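Erythrocyte binding antigen 140 (Plasmodium falciparum, PDB 4GF2) probably binds receptors on the surface of the host erythrocyte during invasion, through the two Duffy-binding-like (DBL) domains that make up most of this chain. Local coordinates at residues N68-A71 with K72-N76; W151-M154 with I155-H158; L350-T353 with Y354-H357; K493-E496 with K497-F501; S523-K526 with K527-L531. The protein carries 3 engineered substitutions. All blocks are in the same frame, centred on the assembly; numbering follows the deposited sequence.

Contact 1 (N68-A71 with K72-N76); sequences NTEA and KLLYN
E70 OE1, at the tip of a side chain that rests on L74, is gripped by two donors, K17 NZ in a salt bridge and the backbone N of C44. The other oxygen bonds to S93 OG, and this same E70 OE2 lies 3.6 Å from L74 CG. A bend at chi2 (70°) brings the carboxylate round to the leucine branch. Buried but well supplied with donors, and next to a lysine, it would be expected to stay ionised. T69 and L73 run side by side, with T69 CG2 3.8 Å from L73 CD1, while T69 OG1 turns back to the carbonyl of I65. Nearer the surface, N68 OD1 approaches K72 CE at 3.9 Å; N68 ND2 bonds to N157 OD1 and H153 O. Of the backbone bonds, Y75 N to A71 O is 2.8 Å; K72 N to N68 O is weak. These are i to i+4 neighbours on helix 56-78, which packs between helices 4-14 and 83-101 in the helical bundle of the N-terminal DBL domain.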
loop_
_atom_site.group_PDB
_atom_site.type_symbol
_atom_site.label_atom_id
_atom_site.label_comp_id
_atom_site.label_asym_id
_atom_site.label_seq_id
_atom_site.Cartn_x
_atom_site.Cartn_y
_atom_site.Cartn_z
ATOM N N ASN A 68 -32.856 -6.416 -34.244
ATOM C CA ASN A 68 -32.027 -7.068 -35.252
ATOM C C ASN A 68 -30.670 -6.378 -35.388
ATOM O O ASN A 68 -29.648 -7.034 -35.593
ATOM C CB ASN A 68 -32.758 -7.083 -36.598
ATOM C CG ASN A 68 -31.932 -7.699 -37.706
ATOM O OD1 ASN A 68 -31.191 -7.006 -38.396
ATOM N ND2 ASN A 68 -32.058 -9.008 -37.882
ATOM N N THR A 69 -30.658 -5.055 -35.263
ATOM C CA THR A 69 -29.415 -4.302 -35.359
ATOM C C THR A 69 -28.574 -4.548 -34.113
ATOM O O THR A 69 -27.362 -4.756 -34.201
ATOM C CB THR A 69 -29.663 -2.790 -35.530
ATOM O OG1 THR A 69 -30.407 -2.554 -36.731
ATOM C CG2 THR A 69 -28.345 -2.040 -35.618
ATOM N N GLU A 70 -29.226 -4.537 -32.956
ATOM C CA GLU A 70 -28.551 -4.819 -31.696
ATOM C C GLU A 70 -27.790 -6.141 -31.786
ATOM O O GLU A 70 -26.657 -6.245 -31.321
ATOM C CB GLU A 70 -29.565 -4.858 -30.549
ATOM C CG GLU A 70 -28.996 -5.338 -29.217
ATOM C CD GLU A 70 -28.044 -4.344 -28.579
ATOM O OE1 GLU A 70 -27.937 -3.199 -29.079
ATOM O OE2 GLU A 70 -27.403 -4.713 -27.570
ATOM N N ALA A 71 -28.411 -7.143 -32.402
ATOM C CA ALA A 71 -27.778 -8.449 -32.586
ATOM C C ALA A 71 -26.494 -8.373 -33.427
ATOM O O ALA A 71 -25.447 -8.869 -33.009
ATOM C CB ALA A 71 -28.758 -9.419 -33.212
ATOM N N LYS A 72 -26.575 -7.761 -34.607
ATOM C CA LYS A 72 -25.396 -7.585 -35.457
ATOM C C LYS A 72 -24.258 -6.945 -34.678
ATOM O O LYS A 72 -23.122 -7.424 -34.697
ATOM C CB LYS A 72 -25.703 -6.688 -36.659
ATOM C CG LYS A 72 -26.576 -7.301 -37.728
ATOM C CD LYS A 72 -26.600 -6.415 -38.962
ATOM C CE LYS A 72 -27.626 -6.882 -39.981
ATOM N NZ LYS A 72 -27.597 -6.024 -41.202
ATOM N N LEU A 73 -24.568 -5.841 -34.008
ATOM C CA LEU A 73 -23.550 -5.069 -33.317
ATOM C C LEU A 73 -22.959 -5.877 -32.165
ATOM O O LEU A 73 -21.764 -5.796 -31.892
ATOM C CB LEU A 73 -24.129 -3.737 -32.836
ATOM C CG LEU A 73 -24.499 -2.773 -33.968
ATOM C CD1 LEU A 73 -25.221 -1.543 -33.441
ATOM C CD2 LEU A 73 -23.262 -2.352 -34.744
ATOM N N LEU A 74 -23.794 -6.674 -31.510
ATOM C CA LEU A 74 -23.319 -7.564 -30.458
ATOM C C LEU A 74 -22.413 -8.636 -31.044
ATOM O O LEU A 74 -21.424 -9.035 -30.427
ATOM C CB LEU A 74 -24.492 -8.226 -29.733
ATOM C CG LEU A 74 -25.267 -7.357 -28.743
ATOM C CD1 LEU A 74 -26.432 -8.143 -28.169
ATOM C CD2 LEU A 74 -24.357 -6.844 -27.630
ATOM N N TYR A 75 -22.745 -9.102 -32.240
ATOM C CA TYR A 75 -21.929 -10.124 -32.874
ATOM C C TYR A 75 -20.544 -9.575 -33.171
ATOM O O TYR A 75 -19.542 -10.226 -32.893
ATOM C CB TYR A 75 -22.576 -10.649 -34.157
ATOM C CG TYR A 75 -21.711 -11.676 -34.850
ATOM C CD1 TYR A 75 -21.764 -13.013 -34.485
ATOM C CD2 TYR A 75 -20.820 -11.302 -35.846
ATOM C CE1 TYR A 75 -20.965 -13.952 -35.103
ATOM C CE2 TYR A 75 -20.018 -12.237 -36.472
ATOM C CZ TYR A 75 -20.096 -13.560 -36.098
ATOM O OH TYR A 75 -19.298 -14.496 -36.717
ATOM N N ASN A 76 -20.486 -8.372 -33.732
ATOM C CA ASN A 76 -19.201 -7.737 -34.009
ATOM C C ASN A 76 -18.427 -7.488 -32.723
ATOM O O ASN A 76 -17.203 -7.610 -32.681
ATOM C CB ASN A 76 -19.403 -6.418 -34.750
ATOM C CG ASN A 76 -19.981 -6.613 -36.133
ATOM O OD1 ASN A 76 -19.965 -7.719 -36.675
ATOM N ND2 ASN A 76 -20.486 -5.534 -36.721
#

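Contact 2 (W151-M154 with I155-H158); sequences WNHM and IVNH
The indole of W151 carries I155 CG2 over one face, 3.7 Å above the plane and offset toward the rim, while the ring of F94 meets it edge-to-face. This is a CH-pi contact at the C-terminal end of helix 132-155 in the first DBL domain, where the chain leaves the helix for a loop. I155 holds CG1 between its backbone N and carbonyl carbon (chi1 66°), which sends CG2 to the six-membered ring and lets CD1 reach the pyrrole side, 3.7 Å from W151 NE1. The NE1 hydrogen is spent on the carbonyl of A167, which helps to fix how the indole is turned. The backbone bond from I155 N to W151 O, 3.1 Å, still has helical spacing. One residue later the spacing shortens, and V156 N makes a weak bond to H153 O. V156 CG1 also presses on H153 O at 3.3 Å. Beyond, the chain curls so that H158 N bonds to I155 O, and a water fills the angle between helix end and loop. It donates to M154 O at 2.9 Å, accepts from N157 N at 2.7 Å, and bonds to H158 ND1 at 2.6 Å.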
loop_
_atom_site.group_PDB
_atom_site.type_symbol
_atom_site.label_atom_id
_atom_site.label_comp_id
_atom_site.label_asym_id
_atom_site.label_seq_id
_atom_site.Cartn_x
_atom_site.Cartn_y
_atom_site.Cartn_z
ATOM N N TRP A 151 -38.258 -11.427 -30.818
ATOM C CA TRP A 151 -37.141 -12.302 -30.480
ATOM C C TRP A 151 -36.662 -13.037 -31.723
ATOM O O TRP A 151 -35.480 -12.997 -32.066
ATOM C CB TRP A 151 -37.555 -13.306 -29.409
ATOM C CG TRP A 151 -36.562 -14.405 -29.197
ATOM C CD1 TRP A 151 -36.728 -15.726 -29.495
ATOM C CD2 TRP A 151 -35.249 -14.282 -28.640
ATOM N NE1 TRP A 151 -35.601 -16.432 -29.155
ATOM C CE2 TRP A 151 -34.677 -15.570 -28.629
ATOM C CE3 TRP A 151 -34.499 -13.207 -28.152
ATOM C CZ2 TRP A 151 -33.393 -15.814 -28.149
ATOM C CZ3 TRP A 151 -33.221 -13.450 -27.677
ATOM C CH2 TRP A 151 -32.682 -14.742 -27.678
ATOM N N ASN A 152 -37.590 -13.703 -32.401
ATOM C CA ASN A 152 -37.258 -14.456 -33.600
ATOM C C ASN A 152 -36.486 -13.626 -34.615
ATOM O O ASN A 152 -35.517 -14.104 -35.204
ATOM C CB ASN A 152 -38.524 -15.019 -34.239
ATOM C CG ASN A 152 -39.065 -16.216 -33.490
ATOM O OD1 ASN A 152 -38.328 -16.895 -32.776
ATOM N ND2 ASN A 152 -40.355 -16.487 -33.652
ATOM N N HIS A 153 -36.908 -12.381 -34.813
ATOM C CA HIS A 153 -36.276 -11.524 -35.806
ATOM C C HIS A 153 -34.939 -11.006 -35.296
ATOM O O HIS A 153 -34.014 -10.751 -36.075
ATOM C CB HIS A 153 -37.190 -10.355 -36.166
ATOM C CG HIS A 153 -36.605 -9.432 -37.186
ATOM N ND1 HIS A 153 -36.442 -9.790 -38.506
ATOM C CD2 HIS A 153 -36.138 -8.165 -37.079
ATOM C CE1 HIS A 153 -35.901 -8.783 -39.170
ATOM N NE2 HIS A 153 -35.708 -7.785 -38.327
ATOM N N MET A 154 -34.835 -10.862 -33.980
ATOM C CA MET A 154 -33.591 -10.405 -33.366
ATOM C C MET A 154 -32.454 -11.386 -33.632
ATOM O O MET A 154 -31.315 -10.982 -33.852
ATOM C CB MET A 154 -33.765 -10.226 -31.854
ATOM C CG MET A 154 -32.486 -9.805 -31.153
ATOM S SD MET A 154 -32.689 -9.441 -29.401
ATOM C CE MET A 154 -31.084 -8.733 -29.054
ATOM N N ILE A 155 -32.758 -12.678 -33.616
ATOM C CA ILE A 155 -31.709 -13.682 -33.743
ATOM C C ILE A 155 -31.697 -14.359 -35.109
ATOM O O ILE A 155 -30.896 -15.264 -35.339
ATOM C CB ILE A 155 -31.840 -14.770 -32.660
ATOM C CG1 ILE A 155 -33.126 -15.573 -32.858
ATOM C CG2 ILE A 155 -31.800 -14.143 -31.276
ATOM C CD1 ILE A 155 -33.251 -16.754 -31.931
ATOM N N VAL A 156 -32.564 -13.915 -36.017
ATOM C CA VAL A 156 -32.761 -14.622 -37.284
ATOM C C VAL A 156 -31.465 -14.808 -38.078
ATOM O O VAL A 156 -31.290 -15.818 -38.752
ATOM C CB VAL A 156 -33.795 -13.912 -38.182
ATOM C CG1 VAL A 156 -33.257 -12.580 -38.671
ATOM C CG2 VAL A 156 -34.168 -14.804 -39.358
ATOM N N ASN A 157 -30.558 -13.842 -37.998
ATOM C CA ASN A 157 -29.303 -13.920 -38.741
ATOM C C ASN A 157 -28.162 -14.555 -37.943
ATOM O O ASN A 157 -27.046 -14.675 -38.448
ATOM C CB ASN A 157 -28.873 -12.525 -39.210
ATOM C CG ASN A 157 -29.891 -11.875 -40.124
ATOM O OD1 ASN A 157 -30.352 -10.763 -39.865
ATOM N ND2 ASN A 157 -30.248 -12.565 -41.201
ATOM N N HIS A 158 -28.433 -14.962 -36.707
ATOM C CA HIS A 158 -27.377 -15.483 -35.847
ATOM C C HIS A 158 -27.743 -16.790 -35.141
ATOM O O HIS A 158 -27.014 -17.242 -34.260
ATOM C CB HIS A 158 -26.980 -14.427 -34.808
ATOM C CG HIS A 158 -26.528 -13.130 -35.409
ATOM N ND1 HIS A 158 -27.395 -12.098 -35.692
ATOM C CD2 HIS A 158 -25.299 -12.704 -35.787
ATOM C CE1 HIS A 158 -26.721 -11.090 -36.217
ATOM N NE2 HIS A 158 -25.447 -11.433 -36.290
HETATM O O HOH W 1 -29.973 -11.895 -36.223
#

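Contact 3 (L350-T353 with Y354-H357); sequences LGRT and YLLH
Y354 takes chi1 56°, which sets its CG between the backbone N and the carbonyl carbon and swings the ring back beside R352. The arginine places CG beside its own N (chi1 -50°), and from there its chain runs extended to NE, alongside the tyrosine and pointing the same way. R352 CB lies 3.8 Å from Y354 CE2. L355 flanks the same stem, with its CD1 3.7 Å from R352 CB. The loop between helices 343-346 and 361-382 of the second DBL domain turns sharply. R352 centres one inverse gamma turn and L356 another, and between them lies a short 3-10 stretch with L355 N bonded to R352 O at 3.3 Å. Y354 OH lies near the guanidinium plane at its edge, 4.0 Å from R352 NH1, with the planes nearly perpendicular. R352 NE bonds instead to G313 O. Chemistry is divided along one side chain: the aliphatic stem packs locally, and the charged head ties this loop to the backbone at the end of helix 308-314.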
loop_
_atom_site.group_PDB
_atom_site.type_symbol
_atom_site.label_atom_id
_atom_site.label_comp_id
_atom_site.label_asym_id
_atom_site.label_seq_id
_atom_site.Cartn_x
_atom_site.Cartn_y
_atom_site.Cartn_z
ATOM N N LEU A 350 18.698 0.170 5.490
ATOM C CA LEU A 350 17.689 0.872 4.711
ATOM C C LEU A 350 17.251 0.061 3.495
ATOM O O LEU A 350 16.245 0.366 2.864
ATOM C CB LEU A 350 18.231 2.228 4.259
ATOM C CG LEU A 350 18.575 3.203 5.387
ATOM C CD1 LEU A 350 19.196 4.463 4.813
ATOM C CD2 LEU A 350 17.340 3.541 6.210
ATOM N N GLY A 351 18.009 -0.977 3.165
ATOM C CA GLY A 351 17.677 -1.818 2.032
ATOM C C GLY A 351 17.788 -1.087 0.709
ATOM O O GLY A 351 18.367 -0.004 0.624
ATOM N N ARG A 352 17.207 -1.686 -0.322
ATOM C CA ARG A 352 17.328 -1.191 -1.683
ATOM C C ARG A 352 16.365 -0.034 -1.909
ATOM O O ARG A 352 15.344 -0.179 -2.584
ATOM C CB ARG A 352 17.044 -2.329 -2.660
ATOM C CG ARG A 352 17.846 -3.582 -2.349
ATOM C CD ARG A 352 17.326 -4.797 -3.086
ATOM N NE ARG A 352 17.786 -6.036 -2.464
ATOM C CZ ARG A 352 19.005 -6.546 -2.612
ATOM N NH1 ARG A 352 19.910 -5.929 -3.364
ATOM N NH2 ARG A 352 19.325 -7.679 -2.003
ATOM N N THR A 353 16.703 1.118 -1.335
ATOM C CA THR A 353 15.840 2.293 -1.395
ATOM C C THR A 353 15.766 2.880 -2.804
ATOM O O THR A 353 14.827 3.603 -3.131
ATOM C CB THR A 353 16.322 3.386 -0.423
ATOM O OG1 THR A 353 17.670 3.753 -0.738
ATOM C CG2 THR A 353 16.261 2.891 1.015
ATOM N N TYR A 354 16.753 2.561 -3.637
ATOM C CA TYR A 354 16.798 3.074 -5.004
ATOM C C TYR A 354 15.719 2.457 -5.892
ATOM O O TYR A 354 15.553 2.866 -7.042
ATOM C CB TYR A 354 18.180 2.833 -5.624
ATOM C CG TYR A 354 18.617 1.381 -5.620
ATOM C CD1 TYR A 354 18.287 0.526 -6.667
ATOM C CD2 TYR A 354 19.364 0.867 -4.567
ATOM C CE1 TYR A 354 18.688 -0.800 -6.661
ATOM C CE2 TYR A 354 19.763 -0.455 -4.550
ATOM C CZ TYR A 354 19.426 -1.284 -5.597
ATOM O OH TYR A 354 19.831 -2.596 -5.571
ATOM N N LEU A 355 14.985 1.482 -5.362
ATOM C CA LEU A 355 13.956 0.794 -6.141
ATOM C C LEU A 355 12.572 1.438 -6.028
ATOM O O LEU A 355 11.698 1.180 -6.855
ATOM C CB LEU A 355 13.873 -0.677 -5.730
ATOM C CG LEU A 355 15.054 -1.551 -6.160
ATOM C CD1 LEU A 355 14.891 -2.958 -5.614
ATOM C CD2 LEU A 355 15.203 -1.579 -7.678
ATOM N N LEU A 356 12.370 2.271 -5.012
ATOM C CA LEU A 356 11.077 2.920 -4.821
ATOM C C LEU A 356 10.972 4.178 -5.678
ATOM O O LEU A 356 10.728 5.272 -5.170
ATOM C CB LEU A 356 10.858 3.268 -3.349
ATOM C CG LEU A 356 10.699 2.089 -2.386
ATOM C CD1 LEU A 356 9.730 1.039 -2.943
ATOM C CD2 LEU A 356 12.043 1.465 -2.051
ATOM N N HIS A 357 11.146 4.015 -6.985
ATOM C CA HIS A 357 11.180 5.153 -7.890
ATOM C C HIS A 357 9.808 5.421 -8.510
ATOM O O HIS A 357 9.600 6.460 -9.135
ATOM C CB HIS A 357 12.215 4.915 -8.995
ATOM C CG HIS A 357 11.870 3.780 -9.908
ATOM N ND1 HIS A 357 12.307 2.490 -9.690
ATOM C CD2 HIS A 357 11.124 3.739 -11.036
ATOM C CE1 HIS A 357 11.847 1.706 -10.647
ATOM N NE2 HIS A 357 11.126 2.437 -11.477
#

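Contact 4 (K493-E496 with K497-F501); sequences KRKE and KIYSF
Y499 leans back on the preceding turn, beginning with CB, which lies 3.5 Å from E496 O. At CG the neighbour is K495 O, 3.3 Å away, and this carbonyl oxygen sits over one face of the ring near the rim. A chi2 of -10° turns that face to the backbone. Farther out, Y499 OH touches K495 CD at 3.6 Å, for the lysine runs beside the ring in the same direction before its bent chain carries NZ to a salt bridge with E573. Ring and chain lie on the exposed side of helix 478-508 in the second DBL domain; on another side K493, R494 and K497 pack against helix 518-548. E496 O accepts twice from S500. The backbone S500 N bonds to it at 2.8 Å, and S500 OG, folded back by chi1 -58°, donates to the same oxygen from 42° out of the carbonyl plane, a common way for a helical serine to satisfy its hydroxyl. I498 CG1 rests 3.4 Å from R494 O, and I498 CD1 extends obliquely toward the guanidinium of R494. K493 NZ and E496 OE1 form a long salt bridge, 4.0 Å apart.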
loop_
_atom_site.group_PDB
_atom_site.type_symbol
_atom_site.label_atom_id
_atom_site.label_comp_id
_atom_site.label_asym_id
_atom_site.label_seq_id
_atom_site.Cartn_x
_atom_site.Cartn_y
_atom_site.Cartn_z
ATOM N N LYS A 493 33.853 1.892 26.581
ATOM C CA LYS A 493 35.065 1.274 26.053
ATOM C C LYS A 493 36.281 1.644 26.899
ATOM O O LYS A 493 37.259 0.899 26.949
ATOM C CB LYS A 493 35.284 1.668 24.589
ATOM C CG LYS A 493 34.129 1.294 23.659
ATOM C CD LYS A 493 33.638 -0.131 23.894
ATOM C CE LYS A 493 32.411 -0.445 23.047
ATOM N NZ LYS A 493 31.851 -1.790 23.354
ATOM N N ARG A 494 36.215 2.790 27.568
ATOM C CA ARG A 494 37.281 3.185 28.473
ATOM C C ARG A 494 37.285 2.247 29.672
ATOM O O ARG A 494 38.328 1.716 30.049
ATOM C CB ARG A 494 37.105 4.632 28.931
ATOM C CG ARG A 494 38.205 5.107 29.862
ATOM C CD ARG A 494 38.012 6.556 30.269
ATOM N NE ARG A 494 38.852 6.914 31.411
ATOM C CZ ARG A 494 40.109 7.343 31.326
ATOM N NH1 ARG A 494 40.703 7.479 30.145
ATOM N NH2 ARG A 494 40.777 7.639 32.431
ATOM N N LYS A 495 36.111 2.042 30.265
ATOM C CA LYS A 495 35.967 1.090 31.359
ATOM C C LYS A 495 36.551 -0.255 30.952
ATOM O O LYS A 495 37.316 -0.866 31.697
ATOM C CB LYS A 495 34.496 0.910 31.742
ATOM C CG LYS A 495 34.000 1.861 32.819
ATOM C CD LYS A 495 32.902 1.215 33.663
ATOM C CE LYS A 495 31.725 0.749 32.816
ATOM N NZ LYS A 495 31.012 1.879 32.158
ATOM N N GLU A 496 36.181 -0.707 29.759
ATOM C CA GLU A 496 36.650 -1.984 29.243
ATOM C C GLU A 496 38.173 -2.029 29.205
ATOM O O GLU A 496 38.785 -2.997 29.659
ATOM C CB GLU A 496 36.086 -2.219 27.842
ATOM C CG GLU A 496 36.472 -3.549 27.224
ATOM C CD GLU A 496 35.838 -3.759 25.862
ATOM O OE1 GLU A 496 35.056 -2.886 25.425
ATOM O OE2 GLU A 496 36.120 -4.799 25.229
ATOM N N LYS A 497 38.781 -0.976 28.671
ATOM C CA LYS A 497 40.232 -0.925 28.522
ATOM C C LYS A 497 40.952 -0.833 29.866
ATOM O O LYS A 497 42.063 -1.342 30.011
ATOM C CB LYS A 497 40.630 0.238 27.615
ATOM C CG LYS A 497 40.553 -0.106 26.137
ATOM C CD LYS A 497 40.502 1.133 25.263
ATOM C CE LYS A 497 40.788 0.792 23.810
ATOM N NZ LYS A 497 39.921 -0.299 23.292
ATOM N N ILE A 498 40.324 -0.188 30.843
ATOM C CA ILE A 498 40.865 -0.163 32.197
ATOM C C ILE A 498 40.868 -1.573 32.777
ATOM O O ILE A 498 41.874 -2.029 33.319
ATOM C CB ILE A 498 40.053 0.760 33.125
ATOM C CG1 ILE A 498 40.337 2.226 32.795
ATOM C CG2 ILE A 498 40.394 0.482 34.586
ATOM C CD1 ILE A 498 39.619 3.211 33.696
ATOM N N TYR A 499 39.736 -2.260 32.660
ATOM C CA TYR A 499 39.628 -3.631 33.140
ATOM C C TYR A 499 40.625 -4.528 32.412
ATOM O O TYR A 499 41.169 -5.465 32.997
ATOM C CB TYR A 499 38.204 -4.162 32.953
ATOM C CG TYR A 499 37.145 -3.405 33.732
ATOM C CD1 TYR A 499 37.495 -2.464 34.694
ATOM C CD2 TYR A 499 35.793 -3.637 33.506
ATOM C CE1 TYR A 499 36.530 -1.775 35.405
ATOM C CE2 TYR A 499 34.821 -2.951 34.214
ATOM C CZ TYR A 499 35.195 -2.022 35.162
ATOM O OH TYR A 499 34.234 -1.335 35.866
ATOM N N SER A 500 40.866 -4.239 31.136
ATOM C CA SER A 500 41.830 -5.008 30.357
ATOM C C SER A 500 43.214 -4.885 30.982
ATOM O O SER A 500 43.971 -5.856 31.031
ATOM C CB SER A 500 41.866 -4.527 28.909
ATOM O OG SER A 500 40.589 -4.633 28.303
ATOM N N PHE A 501 43.537 -3.690 31.464
ATOM C CA PHE A 501 44.823 -3.451 32.106
ATOM C C PHE A 501 44.943 -4.233 33.408
ATOM O O PHE A 501 46.000 -4.783 33.709
ATOM C CB PHE A 501 45.029 -1.959 32.382
ATOM C CG PHE A 501 45.563 -1.190 31.206
ATOM C CD1 PHE A 501 46.844 -1.425 30.736
ATOM C CD2 PHE A 501 44.790 -0.224 30.582
ATOM C CE1 PHE A 501 47.341 -0.717 29.657
ATOM C CE2 PHE A 501 45.282 0.488 29.505
ATOM C CZ PHE A 501 46.559 0.241 29.041
#

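Contact 5 (S523-K526 with K527-L531); sequences SEYK and KWIDL
Y525 and W528 meet obliquely, their planes at 44° and the phenol centroid 5.8 Å from that of the six-membered indole ring. Y525 CE1 lies 4.0 Å from W528 CE3. Across the ring, the tyrosine meets I529 with CE2: Y525 CE2 is 4.0 Å from I529 CB, and further out Y525 OH lies 3.9 Å from I529 CD1. With CG anti to the backbone N (chi1 -176°), the phenol leans along the helix toward the next turn, where both partners wait. The backbone spaces them, through I529 N bonded to Y525 O at 2.8 Å. I529 CG2 packs close to K526 O at 3.2 Å, and that oxygen accepts from D530 N. The carboxylate of D530 also lies near K526 O without bonding to it, so this approach is likely to be mildly unfavourable. In the next shell, K497 makes a cation-pi contact with W528, while F490 and R494 cover I529 from helix 478-508. P588 on Y525 and F584 on I529 close the group from a later loop. Such aromatic and aliphatic residues, three and four apart, line the face of helix 518-548 that packs against the antiparallel helix 478-508 in the second DBL domain.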
loop_
_atom_site.group_PDB
_atom_site.type_symbol
_atom_site.label_atom_id
_atom_site.label_comp_id
_atom_site.label_asym_id
_atom_site.label_seq_id
_atom_site.Cartn_x
_atom_site.Cartn_y
_atom_site.Cartn_z
ATOM N N SER A 523 50.808 1.147 24.132
ATOM C CA SER A 523 50.901 1.826 22.847
ATOM C C SER A 523 49.537 1.886 22.171
ATOM O O SER A 523 49.114 2.941 21.697
ATOM C CB SER A 523 51.899 1.108 21.938
ATOM O OG SER A 523 51.916 1.685 20.645
ATOM N N GLU A 524 48.854 0.747 22.130
ATOM C CA GLU A 524 47.550 0.659 21.487
ATOM C C GLU A 524 46.547 1.590 22.156
ATOM O O GLU A 524 45.686 2.164 21.489
ATOM C CB GLU A 524 47.033 -0.780 21.520
ATOM C CG GLU A 524 47.871 -1.755 20.706
ATOM C CD GLU A 524 47.391 -3.189 20.832
ATOM O OE1 GLU A 524 46.174 -3.394 21.033
ATOM O OE2 GLU A 524 48.231 -4.110 20.734
ATOM N N TYR A 525 46.660 1.742 23.472
ATOM C CA TYR A 525 45.747 2.611 24.204
ATOM C C TYR A 525 45.996 4.075 23.862
ATOM O O TYR A 525 45.054 4.851 23.714
ATOM C CB TYR A 525 45.880 2.409 25.711
ATOM C CG TYR A 525 44.889 3.228 26.507
ATOM C CD1 TYR A 525 43.601 2.764 26.729
ATOM C CD2 TYR A 525 45.236 4.466 27.026
ATOM C CE1 TYR A 525 42.686 3.508 27.450
ATOM C CE2 TYR A 525 44.328 5.219 27.750
ATOM C CZ TYR A 525 43.054 4.734 27.958
ATOM O OH TYR A 525 42.141 5.475 28.677
ATOM N N LYS A 526 47.269 4.443 23.744
ATOM C CA LYS A 526 47.643 5.809 23.396
ATOM C C LYS A 526 47.005 6.213 22.072
ATOM O O LYS A 526 46.439 7.299 21.950
ATOM C CB LYS A 526 49.167 5.941 23.308
ATOM C CG LYS A 526 49.878 5.762 24.640
ATOM C CD LYS A 526 51.392 5.680 24.479
ATOM C CE LYS A 526 52.087 5.469 25.820
ATOM N NZ LYS A 526 53.563 5.348 25.676
ATOM N N LYS A 527 47.100 5.330 21.081
ATOM C CA LYS A 527 46.495 5.576 19.779
ATOM C C LYS A 527 44.997 5.788 19.932
ATOM O O LYS A 527 44.427 6.712 19.352
ATOM C CB LYS A 527 46.751 4.398 18.840
ATOM C CG LYS A 527 48.208 4.203 18.459
ATOM C CD LYS A 527 48.693 5.307 17.535
ATOM C CE LYS A 527 50.145 5.098 17.132
ATOM N NZ LYS A 527 50.348 3.835 16.369
ATOM N N TRP A 528 44.362 4.927 20.721
ATOM C CA TRP A 528 42.917 4.983 20.896
ATOM C C TRP A 528 42.496 6.292 21.550
ATOM O O TRP A 528 41.643 7.008 21.028
ATOM C CB TRP A 528 42.421 3.799 21.734
ATOM C CG TRP A 528 40.927 3.787 21.903
ATOM C CD1 TRP A 528 40.001 3.405 20.975
ATOM C CD2 TRP A 528 40.188 4.180 23.069
ATOM N NE1 TRP A 528 38.734 3.537 21.490
ATOM C CE2 TRP A 528 38.820 4.009 22.771
ATOM C CE3 TRP A 528 40.550 4.659 24.330
ATOM C CZ2 TRP A 528 37.814 4.299 23.692
ATOM C CZ3 TRP A 528 39.548 4.946 25.244
ATOM C CH2 TRP A 528 38.198 4.766 24.920
ATOM N N ILE A 529 43.105 6.605 22.686
ATOM C CA ILE A 529 42.694 7.758 23.477
ATOM C C ILE A 529 42.915 9.071 22.731
ATOM O O ILE A 529 42.142 10.018 22.888
ATOM C CB ILE A 529 43.438 7.803 24.828
ATOM C CG1 ILE A 529 42.723 8.745 25.800
ATOM C CG2 ILE A 529 44.894 8.220 24.631
ATOM C CD1 ILE A 529 41.320 8.299 26.164
ATOM N N ASP A 530 43.965 9.131 21.920
ATOM C CA ASP A 530 44.233 10.326 21.129
ATOM C C ASP A 530 43.173 10.476 20.042
ATOM O O ASP A 530 42.721 11.582 19.750
ATOM C CB ASP A 530 45.632 10.272 20.508
ATOM C CG ASP A 530 46.736 10.396 21.546
ATOM O OD1 ASP A 530 46.448 10.835 22.681
ATOM O OD2 ASP A 530 47.896 10.060 21.225
ATOM N N LEU A 531 42.770 9.354 19.453
ATOM C CA LEU A 531 41.744 9.370 18.423
ATOM C C LEU A 531 40.426 9.863 19.005
ATOM O O LEU A 531 39.727 10.667 18.388
ATOM C CB LEU A 531 41.564 7.975 17.820
ATOM C CG LEU A 531 40.406 7.831 16.828
ATOM C CD1 LEU A 531 40.597 8.746 15.627
ATOM C CD2 LEU A 531 40.252 6.383 16.384
#

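Overall arrangement
All five contacts are local and follow one another in series, so none nests in or crosses another and none closes a long loop. Contact 1, on helix 56-78, and contact 2, at the end of helix 132-155, lie in the first DBL domain and touch, with N68 ND2 reaching both H153 O and N157 OD1, and Y75 meeting H158. Contact 3 belongs to the second domain, in the loop before helix 361-382, with its centre about 52 Å from that of contact 1. Contacts 4 and 5, centres about 12 Å apart, sit on successive helices 478-508 and 518-548 and join them. Their centres lie about 91 Å from that of contact 1, on the opposite side of the chain's centre, at the far end of this elongated molecule.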